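Local coordinates for 1-deoxy-D-xylulose 5-phosphate reductoisomerase (Zymomonas mobilis, PDB 1R0K), which catalyses the NADPH-dependent rearrangement and reduction of 1-deoxy-D-xylulose 5-phosphate to 2-C-methyl-D-erythritol 4-phosphate, using a divalent metal ion, in isoprenoid biosynthesis, at residues R5-G11 with A94-A100; S19-L23 with M266-G271; A155-P161 with H247-Y252; F180-L185 with Y302-P306. All coordinates share one frame; numbering follows the deposited sequence.

Interaction 1: R5-G11 with A94-A100; sequences RTVTVLG and ADWTMAA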
# COMPACT_ATOMS: atom_id res chain seq x y z
N ARG B 5 -26.91 7.03 8.35
CA ARG B 5 -25.98 8.14 8.20
C ARG B 5 -26.52 9.01 7.07
O ARG B 5 -26.84 8.50 5.99
CB ARG B 5 -24.59 7.62 7.85
CG ARG B 5 -23.52 8.69 7.83
CD ARG B 5 -22.19 8.13 7.33
NE ARG B 5 -21.11 9.09 7.49
CZ ARG B 5 -19.89 8.94 6.98
NH1 ARG B 5 -19.60 7.87 6.26
NH2 ARG B 5 -18.97 9.87 7.20
N THR B 6 -26.61 10.32 7.30
CA THR B 6 -27.12 11.24 6.30
C THR B 6 -26.08 11.62 5.24
O THR B 6 -24.93 11.91 5.57
CB THR B 6 -27.67 12.52 6.95
OG1 THR B 6 -26.65 13.14 7.75
CG2 THR B 6 -28.86 12.19 7.84
N VAL B 7 -26.50 11.61 3.98
CA VAL B 7 -25.60 11.94 2.88
C VAL B 7 -26.19 12.92 1.87
O VAL B 7 -27.39 12.92 1.59
CB VAL B 7 -25.18 10.67 2.11
CG1 VAL B 7 -24.50 9.69 3.05
CG2 VAL B 7 -26.40 10.02 1.47
N THR B 8 -25.32 13.76 1.33
CA THR B 8 -25.70 14.73 0.32
C THR B 8 -24.71 14.61 -0.83
O THR B 8 -23.50 14.50 -0.61
CB THR B 8 -25.68 16.17 0.87
OG1 THR B 8 -26.87 16.41 1.63
CG2 THR B 8 -25.59 17.18 -0.27
N VAL B 9 -25.24 14.61 -2.04
CA VAL B 9 -24.39 14.50 -3.22
C VAL B 9 -24.54 15.76 -4.07
O VAL B 9 -25.60 16.00 -4.66
CB VAL B 9 -24.75 13.27 -4.07
CG1 VAL B 9 -23.77 13.13 -5.23
CG2 VAL B 9 -24.75 12.03 -3.20
N LEU B 10 -23.49 16.56 -4.10
CA LEU B 10 -23.47 17.78 -4.90
C LEU B 10 -22.92 17.37 -6.26
O LEU B 10 -21.75 17.01 -6.37
CB LEU B 10 -22.56 18.82 -4.23
CG LEU B 10 -22.87 19.10 -2.76
CD1 LEU B 10 -21.85 20.08 -2.21
CD2 LEU B 10 -24.30 19.67 -2.62
N GLY B 11 -23.76 17.41 -7.29
CA GLY B 11 -23.35 17.00 -8.62
C GLY B 11 -23.58 15.50 -8.71
O GLY B 11 -22.66 14.73 -8.95
N ALA B 94 -25.87 17.19 6.17
CA ALA B 94 -25.46 15.81 5.90
C ALA B 94 -24.15 15.47 6.59
O ALA B 94 -23.21 16.27 6.57
CB ALA B 94 -25.32 15.60 4.41
N ASP B 95 -24.07 14.29 7.20
CA ASP B 95 -22.84 13.90 7.87
C ASP B 95 -21.77 13.61 6.82
O ASP B 95 -20.58 13.79 7.06
CB ASP B 95 -23.05 12.65 8.73
CG ASP B 95 -21.82 12.30 9.56
OD1 ASP B 95 -21.47 13.09 10.46
OD2 ASP B 95 -21.20 11.24 9.30
N TRP B 96 -22.21 13.17 5.64
CA TRP B 96 -21.28 12.86 4.56
C TRP B 96 -21.73 13.59 3.31
O TRP B 96 -22.87 13.45 2.88
CB TRP B 96 -21.26 11.36 4.30
CG TRP B 96 -20.18 10.93 3.36
CD1 TRP B 96 -18.89 10.65 3.67
CD2 TRP B 96 -20.31 10.69 1.95
NE1 TRP B 96 -18.20 10.25 2.55
CE2 TRP B 96 -19.05 10.27 1.48
CE3 TRP B 96 -21.37 10.80 1.04
CZ2 TRP B 96 -18.81 9.95 0.13
CZ3 TRP B 96 -21.14 10.49 -0.30
CH2 TRP B 96 -19.87 10.06 -0.74
N THR B 97 -20.82 14.37 2.73
CA THR B 97 -21.12 15.14 1.54
C THR B 97 -20.16 14.87 0.40
O THR B 97 -18.95 15.00 0.55
CB THR B 97 -21.05 16.67 1.81
OG1 THR B 97 -22.01 17.02 2.81
CG2 THR B 97 -21.35 17.46 0.52
N MET B 98 -20.71 14.47 -0.75
CA MET B 98 -19.89 14.24 -1.93
C MET B 98 -19.92 15.57 -2.67
O MET B 98 -20.96 16.00 -3.15
CB MET B 98 -20.50 13.13 -2.79
CG MET B 98 -19.90 13.02 -4.19
SD MET B 98 -18.10 12.86 -4.22
CE MET B 98 -17.93 11.15 -3.81
N ALA B 99 -18.77 16.23 -2.74
CA ALA B 99 -18.66 17.52 -3.42
C ALA B 99 -18.18 17.23 -4.84
O ALA B 99 -16.98 17.16 -5.09
CB ALA B 99 -17.67 18.41 -2.71
N ALA B 100 -19.13 17.07 -5.75
CA ALA B 100 -18.79 16.75 -7.13
C ALA B 100 -19.23 17.76 -8.18
O ALA B 100 -19.28 17.44 -9.36
CB ALA B 100 -19.33 15.36 -7.46
O HOH W 1 -26.37 18.53 3.19

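Interaction 2: S19-L23 with M266-G271; sequences STLDL and MRTPIG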
# COMPACT_ATOMS: atom_id res chain seq x y z
N SER B 19 -21.74 7.08 -9.84
CA SER B 19 -21.01 6.04 -9.12
C SER B 19 -21.30 6.14 -7.63
O SER B 19 -21.40 5.12 -6.94
CB SER B 19 -19.51 6.19 -9.37
OG SER B 19 -19.19 5.95 -10.73
N THR B 20 -21.43 7.37 -7.14
CA THR B 20 -21.71 7.58 -5.73
C THR B 20 -23.10 7.06 -5.38
O THR B 20 -23.27 6.38 -4.37
CB THR B 20 -21.62 9.08 -5.36
OG1 THR B 20 -20.31 9.57 -5.68
CG2 THR B 20 -21.89 9.29 -3.86
N LEU B 21 -24.09 7.36 -6.21
CA LEU B 21 -25.46 6.89 -5.95
C LEU B 21 -25.54 5.37 -6.02
O LEU B 21 -26.28 4.75 -5.25
CB LEU B 21 -26.43 7.53 -6.94
CG LEU B 21 -26.91 8.92 -6.51
CD1 LEU B 21 -27.65 9.60 -7.63
CD2 LEU B 21 -27.80 8.78 -5.29
N ASP B 22 -24.78 4.78 -6.93
CA ASP B 22 -24.76 3.33 -7.08
C ASP B 22 -24.47 2.71 -5.71
O ASP B 22 -25.19 1.82 -5.26
CB ASP B 22 -23.67 2.91 -8.08
CG ASP B 22 -23.61 1.40 -8.29
OD1 ASP B 22 -24.34 0.89 -9.17
OD2 ASP B 22 -22.84 0.73 -7.57
N LEU B 23 -23.43 3.19 -5.05
CA LEU B 23 -23.06 2.65 -3.74
C LEU B 23 -24.07 2.98 -2.66
O LEU B 23 -24.35 2.16 -1.79
CB LEU B 23 -21.67 3.15 -3.33
CG LEU B 23 -20.52 2.76 -4.27
CD1 LEU B 23 -19.18 3.13 -3.63
CD2 LEU B 23 -20.57 1.27 -4.56
N MET B 266 -14.24 3.84 -10.43
CA MET B 266 -14.23 4.92 -9.45
C MET B 266 -14.99 4.60 -8.18
O MET B 266 -14.93 5.35 -7.21
CB MET B 266 -14.77 6.21 -10.08
CG MET B 266 -13.79 6.89 -11.03
SD MET B 266 -12.22 7.32 -10.22
CE MET B 266 -12.75 8.59 -9.04
N ARG B 267 -15.73 3.49 -8.17
CA ARG B 267 -16.46 3.11 -6.96
C ARG B 267 -15.48 2.67 -5.88
O ARG B 267 -15.83 2.63 -4.70
CB ARG B 267 -17.48 2.01 -7.25
CG ARG B 267 -18.74 2.53 -7.93
CD ARG B 267 -19.71 1.42 -8.31
NE ARG B 267 -19.13 0.53 -9.31
CZ ARG B 267 -19.80 -0.44 -9.93
NH1 ARG B 267 -21.08 -0.63 -9.64
NH2 ARG B 267 -19.19 -1.23 -10.80
N THR B 268 -14.26 2.33 -6.27
CA THR B 268 -13.27 1.91 -5.27
C THR B 268 -12.86 3.12 -4.44
O THR B 268 -12.98 3.10 -3.22
CB THR B 268 -12.04 1.24 -5.92
OG1 THR B 268 -12.44 -0.02 -6.47
CG2 THR B 268 -10.94 1.01 -4.88
N PRO B 269 -12.36 4.19 -5.07
CA PRO B 269 -11.99 5.35 -4.25
C PRO B 269 -13.22 6.00 -3.59
O PRO B 269 -13.15 6.45 -2.45
CB PRO B 269 -11.28 6.28 -5.25
CG PRO B 269 -11.89 5.89 -6.58
CD PRO B 269 -11.92 4.38 -6.47
N ILE B 270 -14.34 6.04 -4.31
CA ILE B 270 -15.55 6.63 -3.73
C ILE B 270 -15.97 5.78 -2.53
O ILE B 270 -16.24 6.30 -1.45
CB ILE B 270 -16.72 6.70 -4.76
CG1 ILE B 270 -16.40 7.71 -5.86
CG2 ILE B 270 -18.02 7.12 -4.06
CD1 ILE B 270 -17.41 7.73 -6.99
N GLY B 271 -16.00 4.47 -2.73
CA GLY B 271 -16.37 3.56 -1.66
C GLY B 271 -15.48 3.78 -0.44
O GLY B 271 -15.94 3.66 0.70

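Interaction 3: A155-P161 with H247-Y252; sequences AIFQCFP and HSMVEY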
# COMPACT_ATOMS: atom_id res chain seq x y z
N ALA B 155 -5.52 7.28 -3.65
CA ALA B 155 -4.48 6.26 -3.54
C ALA B 155 -3.43 6.74 -2.55
O ALA B 155 -2.95 5.98 -1.71
CB ALA B 155 -3.85 6.02 -4.91
N ILE B 156 -3.04 8.01 -2.67
CA ILE B 156 -2.05 8.57 -1.76
C ILE B 156 -2.61 8.54 -0.34
O ILE B 156 -1.94 8.11 0.60
CB ILE B 156 -1.70 10.01 -2.14
CG1 ILE B 156 -1.02 10.02 -3.52
CG2 ILE B 156 -0.78 10.62 -1.08
CD1 ILE B 156 -0.82 11.41 -4.11
N PHE B 157 -3.85 8.98 -0.20
CA PHE B 157 -4.50 9.00 1.10
C PHE B 157 -4.49 7.62 1.78
O PHE B 157 -4.24 7.52 2.99
CB PHE B 157 -5.93 9.51 0.95
CG PHE B 157 -6.62 9.74 2.25
CD1 PHE B 157 -7.17 8.68 2.95
CD2 PHE B 157 -6.69 11.02 2.79
CE1 PHE B 157 -7.79 8.89 4.17
CE2 PHE B 157 -7.31 11.24 4.01
CZ PHE B 157 -7.86 10.17 4.70
N GLN B 158 -4.76 6.56 1.02
CA GLN B 158 -4.79 5.21 1.58
C GLN B 158 -3.41 4.68 1.97
O GLN B 158 -3.30 3.71 2.70
CB GLN B 158 -5.43 4.23 0.58
CG GLN B 158 -6.93 4.46 0.36
CD GLN B 158 -7.60 3.33 -0.41
OE1 GLN B 158 -7.35 2.16 -0.14
NE2 GLN B 158 -8.47 3.69 -1.35
N CYS B 159 -2.36 5.34 1.49
CA CYS B 159 -0.98 4.93 1.79
C CYS B 159 -0.23 5.97 2.63
O CYS B 159 0.95 5.79 2.92
CB CYS B 159 -0.20 4.74 0.48
SG CYS B 159 -0.92 3.56 -0.68
N PHE B 160 -0.93 7.03 3.02
CA PHE B 160 -0.35 8.15 3.77
C PHE B 160 -0.41 8.04 5.30
O PHE B 160 -1.41 7.61 5.86
CB PHE B 160 -1.05 9.45 3.34
CG PHE B 160 -0.35 10.71 3.77
CD1 PHE B 160 0.70 11.22 3.02
CD2 PHE B 160 -0.74 11.38 4.93
CE1 PHE B 160 1.36 12.40 3.41
CE2 PHE B 160 -0.09 12.56 5.33
CZ PHE B 160 0.96 13.07 4.56
N PRO B 161 0.68 8.43 5.99
CA PRO B 161 0.68 8.35 7.45
C PRO B 161 -0.01 9.59 8.03
O PRO B 161 0.65 10.58 8.36
CB PRO B 161 2.16 8.31 7.79
CG PRO B 161 2.74 9.24 6.76
CD PRO B 161 2.00 8.83 5.48
N HIS B 247 -2.04 3.39 -8.75
CA HIS B 247 -2.65 4.71 -8.74
C HIS B 247 -1.87 5.83 -8.06
O HIS B 247 -2.22 7.00 -8.22
CB HIS B 247 -4.07 4.57 -8.18
CG HIS B 247 -4.93 3.65 -8.99
ND1 HIS B 247 -5.81 2.75 -8.42
CD2 HIS B 247 -5.03 3.47 -10.33
CE1 HIS B 247 -6.41 2.06 -9.37
NE2 HIS B 247 -5.95 2.47 -10.54
N SER B 248 -0.82 5.46 -7.33
CA SER B 248 0.11 6.37 -6.65
C SER B 248 0.77 5.69 -5.45
O SER B 248 0.31 4.64 -4.99
CB SER B 248 -0.55 7.68 -6.23
OG SER B 248 -0.55 8.59 -7.32
N MET B 249 1.84 6.28 -4.93
CA MET B 249 2.55 5.65 -3.83
C MET B 249 3.14 6.62 -2.82
O MET B 249 3.28 7.82 -3.09
CB MET B 249 3.68 4.78 -4.39
CG MET B 249 3.28 3.92 -5.58
SD MET B 249 4.67 2.95 -6.24
CE MET B 249 5.16 3.95 -7.63
N VAL B 250 3.49 6.09 -1.65
CA VAL B 250 4.09 6.88 -0.59
C VAL B 250 5.25 6.08 0.01
O VAL B 250 5.07 4.94 0.45
CB VAL B 250 3.09 7.18 0.56
CG1 VAL B 250 3.80 7.95 1.66
CG2 VAL B 250 1.91 7.97 0.04
N GLU B 251 6.45 6.67 0.01
CA GLU B 251 7.59 5.98 0.61
C GLU B 251 7.83 6.53 2.00
O GLU B 251 7.79 7.74 2.22
CB GLU B 251 8.86 6.15 -0.22
CG GLU B 251 10.01 5.27 0.30
CD GLU B 251 11.32 5.50 -0.43
OE1 GLU B 251 11.30 5.60 -1.67
OE2 GLU B 251 12.37 5.56 0.24
N TYR B 252 8.10 5.62 2.93
CA TYR B 252 8.35 5.96 4.32
C TYR B 252 9.85 5.99 4.59
O TYR B 252 10.64 5.47 3.80
CB TYR B 252 7.66 4.95 5.24
CG TYR B 252 6.15 5.04 5.21
CD1 TYR B 252 5.43 4.82 4.03
CD2 TYR B 252 5.45 5.40 6.36
CE1 TYR B 252 4.04 4.96 4.01
CE2 TYR B 252 4.06 5.55 6.34
CZ TYR B 252 3.36 5.33 5.17
OH TYR B 252 2.00 5.50 5.18

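Interaction 4: F180-L185 with Y302-P306; sequences FRTTSL and YERFP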
# COMPACT_ATOMS: atom_id res chain seq x y z
N PHE B 180 0.23 11.41 -25.79
CA PHE B 180 1.48 11.78 -26.47
C PHE B 180 2.72 11.49 -25.65
O PHE B 180 3.75 12.14 -25.81
CB PHE B 180 1.44 13.26 -26.85
CG PHE B 180 0.28 13.61 -27.72
CD1 PHE B 180 0.02 12.87 -28.87
CD2 PHE B 180 -0.57 14.66 -27.39
CE1 PHE B 180 -1.08 13.17 -29.68
CE2 PHE B 180 -1.67 14.96 -28.19
CZ PHE B 180 -1.93 14.21 -29.34
N ARG B 181 2.62 10.48 -24.79
CA ARG B 181 3.73 10.08 -23.93
C ARG B 181 5.04 9.86 -24.69
O ARG B 181 6.11 10.18 -24.18
CB ARG B 181 3.37 8.80 -23.17
CG ARG B 181 4.52 8.21 -22.35
CD ARG B 181 4.08 6.95 -21.59
NE ARG B 181 3.59 5.90 -22.49
CZ ARG B 181 4.36 4.98 -23.06
NH1 ARG B 181 5.67 4.95 -22.84
NH2 ARG B 181 3.80 4.06 -23.85
N THR B 182 4.95 9.31 -25.89
CA THR B 182 6.16 9.05 -26.67
C THR B 182 6.32 9.95 -27.89
O THR B 182 7.17 9.70 -28.74
CB THR B 182 6.18 7.59 -27.15
OG1 THR B 182 5.11 7.38 -28.07
CG2 THR B 182 6.04 6.64 -25.98
N THR B 183 5.50 10.99 -27.95
CA THR B 183 5.51 11.94 -29.07
C THR B 183 6.52 13.07 -28.83
O THR B 183 6.59 13.62 -27.73
CB THR B 183 4.12 12.58 -29.26
OG1 THR B 183 3.14 11.54 -29.39
CG2 THR B 183 4.10 13.47 -30.50
N SER B 184 7.28 13.41 -29.86
CA SER B 184 8.28 14.48 -29.76
C SER B 184 7.61 15.85 -29.75
O SER B 184 6.47 16.00 -30.19
CB SER B 184 9.23 14.41 -30.95
OG SER B 184 8.56 14.79 -32.14
N LEU B 185 8.34 16.84 -29.26
CA LEU B 185 7.84 18.21 -29.23
C LEU B 185 7.55 18.64 -30.66
O LEU B 185 6.56 19.33 -30.92
CB LEU B 185 8.88 19.16 -28.63
CG LEU B 185 8.77 19.52 -27.16
CD1 LEU B 185 10.00 20.32 -26.75
CD2 LEU B 185 7.50 20.31 -26.90
N TYR B 302 10.08 16.71 -18.46
CA TYR B 302 9.73 18.11 -18.20
C TYR B 302 9.96 19.01 -19.41
O TYR B 302 9.35 20.08 -19.52
CB TYR B 302 10.51 18.61 -16.98
CG TYR B 302 9.96 18.05 -15.69
CD1 TYR B 302 8.90 18.67 -15.03
CD2 TYR B 302 10.47 16.86 -15.15
CE1 TYR B 302 8.35 18.12 -13.87
CE2 TYR B 302 9.92 16.30 -13.99
CZ TYR B 302 8.86 16.93 -13.36
OH TYR B 302 8.31 16.40 -12.21
N GLU B 303 10.84 18.59 -20.31
CA GLU B 303 11.11 19.37 -21.52
C GLU B 303 9.95 19.28 -22.49
O GLU B 303 9.50 20.29 -23.03
CB GLU B 303 12.38 18.85 -22.20
CG GLU B 303 13.66 19.32 -21.53
CD GLU B 303 13.80 20.83 -21.59
OE1 GLU B 303 13.78 21.39 -22.71
OE2 GLU B 303 13.92 21.46 -20.51
N ARG B 304 9.44 18.07 -22.70
CA ARG B 304 8.33 17.88 -23.63
C ARG B 304 6.97 18.27 -23.05
O ARG B 304 6.03 18.54 -23.80
CB ARG B 304 8.33 16.43 -24.11
CG ARG B 304 9.46 16.14 -25.10
CD ARG B 304 9.71 14.65 -25.29
NE ARG B 304 8.50 13.93 -25.65
CZ ARG B 304 7.97 12.96 -24.92
NH1 ARG B 304 8.54 12.58 -23.79
NH2 ARG B 304 6.86 12.36 -25.33
N PHE B 305 6.86 18.31 -21.72
CA PHE B 305 5.61 18.69 -21.09
C PHE B 305 5.84 19.81 -20.07
O PHE B 305 5.77 19.59 -18.86
CB PHE B 305 4.97 17.45 -20.44
CG PHE B 305 4.73 16.33 -21.41
CD1 PHE B 305 5.69 15.33 -21.59
CD2 PHE B 305 3.58 16.31 -22.20
CE1 PHE B 305 5.50 14.33 -22.55
CE2 PHE B 305 3.39 15.31 -23.16
CZ PHE B 305 4.35 14.32 -23.34
N PRO B 306 6.11 21.03 -20.56
CA PRO B 306 6.36 22.20 -19.71
C PRO B 306 5.26 22.53 -18.71
O PRO B 306 5.50 23.26 -17.74
CB PRO B 306 6.61 23.32 -20.73
CG PRO B 306 5.83 22.88 -21.94
CD PRO B 306 6.13 21.40 -21.99

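Interaction 1: R5-G11 with A94-A100
OD2 of D95 is gripped by two nitrogens of R5: NE lies 2.8 Å from it, and NH2 adds a weak bond. OD2 sits near the guanidinium plane and meets NE with the lone pair facing away from the other carboxylate oxygen. R5 gets there fully extended, with CG anti to the backbone N (chi1 -173°), and one face of its guanidinium comes to rest over CB of W96. Next door, T6 OG1 accepts the N-H of D95 at 2.9 Å. From there the two strands run parallel, their axes 9° apart, and the bonds pass to and fro from W96 N to T6 O until A100 N meets L10 O at 2.7 Å. V7 CG1 packs on W96 CB at 3.9 Å, while V9 and M98 lie alongside each other, pointing the same way. On the other face L10 CD1 touches T97 CG2, and the buried T8 OG1 sits against A94 CB, bonded to a water and to A35 N. This is the heart of a Rossmann-type NADPH-binding domain: strand 5-10 is flanked by strands 31-38 and 96-99, strand 119-122 lies beyond, and helix 15-25 covers V7, V9, W96 and M98.

Interaction 2: S19-L23 with M266-G271
R267 reaches across from helix 267-275 to helix 15-25, and most of its side chain is used. CB sits beside both methyls of L23. CG follows, 3.8 Å from the backbone O of S19 and close to S19 CB as well. CD touches L23 CD2 at 3.9 Å and comes within 3.3 Å of D22 OD2. A bend at chi3 (-64°) then swings the guanidinium along the outside of the interface, where its two ends part: R267 NH1 forms a salt bridge with D22 OD2 at 3.0 Å, and NH2 turns to D265. The D22 oxygen lies in the guanidinium plane, although the two flat groups are turned 67° against each other; the position of NH1 is less certain than the rest. Both charges are held more strongly elsewhere, D22 by R26 and R267 by D265.

Beneath the arginine the helices cross at -64°, and mostly apolar atoms fill the gap. I270 puts CD1 on S19 CB at 3.5 Å and on T20 OG1 at 3.7 Å, while T20 OG1 itself is bonded to I16 O. L23 pushes CD1 to within 3.5 Å of G271 CA. With an alanine in place of R267, D265 would probably lose its salt-bridge partner, D22 would keep R26 alone, and the side of L23 would be uncovered.

The chemistry is thus layered: methyls and a glycine backbone make the close fit between the first Rossmann helix and helix 267-275, and a network of opposite charges closes its partly exposed edge.

Interaction 3: A155-P161 with H247-Y252
V250 and I156 meet where helix 151-159 packs on a mixed four-stranded sheet, an alpha/beta layer in which strand 246-252 runs under the helix at 31°. V250 has CG1 anti to its backbone N (chi1 178°), and CG2 is thereby placed between I156 and C159: 3.9 Å from I156 CG2, the same from C159 CB, and near C159 O. The I156 and V250 side chains cross at about a right angle. I156 sends its other branch back along the strand, where CG1 rests on S248 CB at 3.6 Å. Farther back, A155 CB fits against H247 CB, also at 3.6 Å; the imidazole leads away from the helix, its ND1 bonded to Q260.

M249 and E251 point to the other side of the sheet, where the second subunit supplies F289 and S286. The helix also carries E152, predicted to bind the metal and the substrate, so this packing lies close to the probable active site.

Y252 closes the far end. With CG beside its backbone N (chi1 -69°), the ring reaches C159 and P161; CE2 lies 3.7 Å from P161 CB, and R279 of the second subunit makes a cation-pi contact with the ring. The phenol OH donates to C159 O at a short 2.5 Å, from above the carbonyl plane, while that oxygen lies near the plane of the tyrosine ring.

Interaction 4: F180-L185 with Y302-P306
The guanidinium of R304 has CE1 of its neighbour F305 against one face, offset toward the rim, and along its edge it meets the carbonyl oxygens of R181 and T183. The F305 ring in turn presents its own edge to the opposite loop, CZ lying 3.3 Å from F180 O. NE and NH2 of R304 grip T183 O side-on, at 2.8 and 2.7 Å, both from the same side of the carbonyl plane. NH2 also bonds R181 O at 2.6 Å, nearly straight (163°), although it stands well above that carbonyl plane. The bend at chi3 (53°) turns the group edge-on to the loop, and three bonds to two backbone oxygens should hold its rotation firmly. The third carbonyl nearby, F180 O, takes the N-H of T183 instead, closing a type I beta turn from F180 to T183. Farther down, the aliphatic part of R304 rests on L185, with R304 CG 4.0 Å from L185 CG, and L185 CD1 touches E303 O. With an alanine in place of R304, both carbonyls would probably lose these donors, and the turn its polar tie to the 302-306 loop. Behind the pair M188 packs on R304 and F305, while S184 N-caps helix 185-188 by bonding E187 N. The arrangement is a beta turn leading into a capped helix, the carbonyls of R181 and T183 read by an arginine from the loop before helix 307-317.

Overall arrangement
From the N terminus, strand 5-10 enters interaction 1, which closes on 94-100 after 82 residues of Rossmann fold. Helix 15-25 lies inside that loop but finds its partner only at 266-271, so interaction 2 crosses interaction 1; the two touch, with T20 and I270 both packing on the M98 methyl. Interaction 3, 155-161 with 247-252, is nested within the long loop of interaction 2 and holds a helix to the mixed sheet. Interaction 4 starts inside the loop of interaction 3 and ends at 302-306, crossing both 2 and 3, and lies about 39 Å from interaction 1, centre to centre. Between them they tie the NADPH-binding, central and C-terminal regions into one body.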